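Local coordinates for protein adhesin (PDB 5MY7) that acts as a lysozyme inhibitor and probably also takes part in adhesion of Neisseria meningitidis to host cells, at residues T82-E87 / L92-M97. Sequence-based numbering, arbitrary orientation.
Sequences TFYGKE and LGTGVM
Thr82 and Tyr84 pair with Thr94 and Leu92 as antiparallel hydrogen-bonded pairs. Tyr84 N bonds to Leu92 O (2.9 Å), and Leu92 N returns a bond to Tyr84 O. Thr94 N binds Thr82 O at 3.0 Å. Thr82 N bonds to Thr94 O, and adds a weak bond to Gly95 O. The hydroxyl of Thr82 continues the pairing past Thr94: with OG1 beside its own backbone N (chi1 -51°), it donates to Gly95 O at 2.7 Å. That carbonyl thus takes one firm hydroxyl bond and one weak N-H bond from Thr82.

Side-chain packing lies mainly on the Tyr84 face. Tyr84 and Leu92 run side by side, Tyr84 CD1 to Leu92 CD2 at 3.8 Å. Thr94 CG2 meets the ring edge at Tyr84 CE1 (4.0 Å). Met97 CG touches the phenol oxygen, which is hydrogen-bonded to Thr56 OG1. Tyr48 and Ala59 also pack on the Tyr84 side chain. On the other face, Phe83 lays its ring obliquely along Gly93, with Phe83 CD1 3.9 Å from Gly93 CA.

This is a beta hairpin of strands 82-84 and 91-94 in an antiparallel sheet. On its other side the first strand bonds to the backbone of Asn73, and Gly85 just after it to that of Pro71. The Tyr84 face packs against strands 43-50 and 56-63 of the protein's other antiparallel sheet.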
# COMPACT_ATOMS: atom_id res chain seq x y z
N THR A 82 -6.65 -3.78 -4.78
CA THR A 82 -5.28 -4.24 -5.02
C THR A 82 -4.61 -4.55 -3.66
O THR A 82 -4.70 -3.73 -2.74
CB THR A 82 -4.43 -3.19 -5.79
OG1 THR A 82 -5.13 -2.75 -6.99
CG2 THR A 82 -3.07 -3.73 -6.20
N PHE A 83 -3.92 -5.70 -3.59
CA PHE A 83 -3.11 -6.10 -2.42
C PHE A 83 -1.64 -6.19 -2.80
O PHE A 83 -1.27 -6.60 -3.94
CB PHE A 83 -3.57 -7.43 -1.84
CG PHE A 83 -4.87 -7.33 -1.09
CD1 PHE A 83 -4.90 -6.88 0.22
CD2 PHE A 83 -6.06 -7.74 -1.69
CE1 PHE A 83 -6.08 -6.80 0.93
CE2 PHE A 83 -7.26 -7.64 -0.98
CZ PHE A 83 -7.24 -7.17 0.31
N TYR A 84 -0.81 -5.75 -1.85
CA TYR A 84 0.67 -5.88 -1.89
C TYR A 84 1.15 -6.66 -0.67
O TYR A 84 0.64 -6.41 0.46
CB TYR A 84 1.34 -4.50 -1.90
CG TYR A 84 0.88 -3.56 -3.00
CD1 TYR A 84 -0.29 -2.81 -2.87
CD2 TYR A 84 1.60 -3.39 -4.15
CE1 TYR A 84 -0.71 -1.92 -3.83
CE2 TYR A 84 1.17 -2.52 -5.15
CZ TYR A 84 0.02 -1.77 -5.00
OH TYR A 84 -0.41 -0.84 -5.96
N GLY A 85 2.15 -7.55 -0.84
CA GLY A 85 2.75 -8.29 0.28
C GLY A 85 2.50 -9.78 0.19
O GLY A 85 1.74 -10.24 -0.65
N LYS A 86 3.19 -10.50 1.06
CA LYS A 86 3.17 -11.96 1.09
C LYS A 86 2.84 -12.48 2.50
O LYS A 86 3.01 -11.74 3.47
CB LYS A 86 4.49 -12.54 0.52
CG LYS A 86 5.75 -12.32 1.34
CD LYS A 86 7.04 -12.69 0.55
CE LYS A 86 8.28 -11.92 1.01
NZ LYS A 86 8.52 -11.97 2.49
N GLU A 87 2.43 -13.75 2.61
CA GLU A 87 2.11 -14.33 3.93
C GLU A 87 3.31 -14.26 4.82
O GLU A 87 4.40 -14.70 4.44
CB GLU A 87 1.66 -15.80 3.85
CG GLU A 87 1.33 -16.46 5.24
CD GLU A 87 0.29 -15.71 6.13
OE1 GLU A 87 -0.63 -15.25 5.52
OE2 GLU A 87 0.31 -15.59 7.43
N LEU A 92 -0.49 -4.47 2.39
CA LEU A 92 -1.19 -3.21 2.07
C LEU A 92 -2.39 -3.48 1.15
O LEU A 92 -2.22 -4.14 0.11
CB LEU A 92 -0.24 -2.18 1.48
CG LEU A 92 -0.78 -0.73 1.24
CD1 LEU A 92 0.38 0.26 1.29
CD2 LEU A 92 -1.55 -0.52 -0.06
N GLY A 93 -3.57 -2.96 1.51
CA GLY A 93 -4.76 -3.05 0.66
C GLY A 93 -5.29 -1.66 0.26
O GLY A 93 -5.29 -0.70 1.09
N THR A 94 -5.64 -1.52 -1.02
CA THR A 94 -6.11 -0.26 -1.61
C THR A 94 -7.08 -0.52 -2.75
O THR A 94 -7.51 -1.67 -2.93
CB THR A 94 -4.93 0.63 -2.02
OG1 THR A 94 -5.40 1.97 -2.33
CG2 THR A 94 -4.15 0.06 -3.18
N GLY A 95 -7.48 0.53 -3.47
CA GLY A 95 -8.31 0.38 -4.65
C GLY A 95 -7.53 0.01 -5.91
O GLY A 95 -6.47 -0.63 -5.87
N VAL A 96 -8.12 0.34 -7.04
CA VAL A 96 -7.46 0.15 -8.32
C VAL A 96 -6.47 1.31 -8.53
O VAL A 96 -6.81 2.49 -8.34
CB VAL A 96 -8.45 0.01 -9.48
CG1 VAL A 96 -7.68 -0.33 -10.76
CG2 VAL A 96 -9.45 -1.10 -9.19
N MET A 97 -5.24 0.95 -8.89
CA MET A 97 -4.09 1.89 -8.96
C MET A 97 -3.61 2.05 -10.39
O MET A 97 -3.08 1.12 -10.96
CB MET A 97 -2.95 1.36 -8.09
CG MET A 97 -3.32 1.19 -6.63
SD MET A 97 -3.73 2.74 -5.79
CE MET A 97 -2.14 3.25 -5.15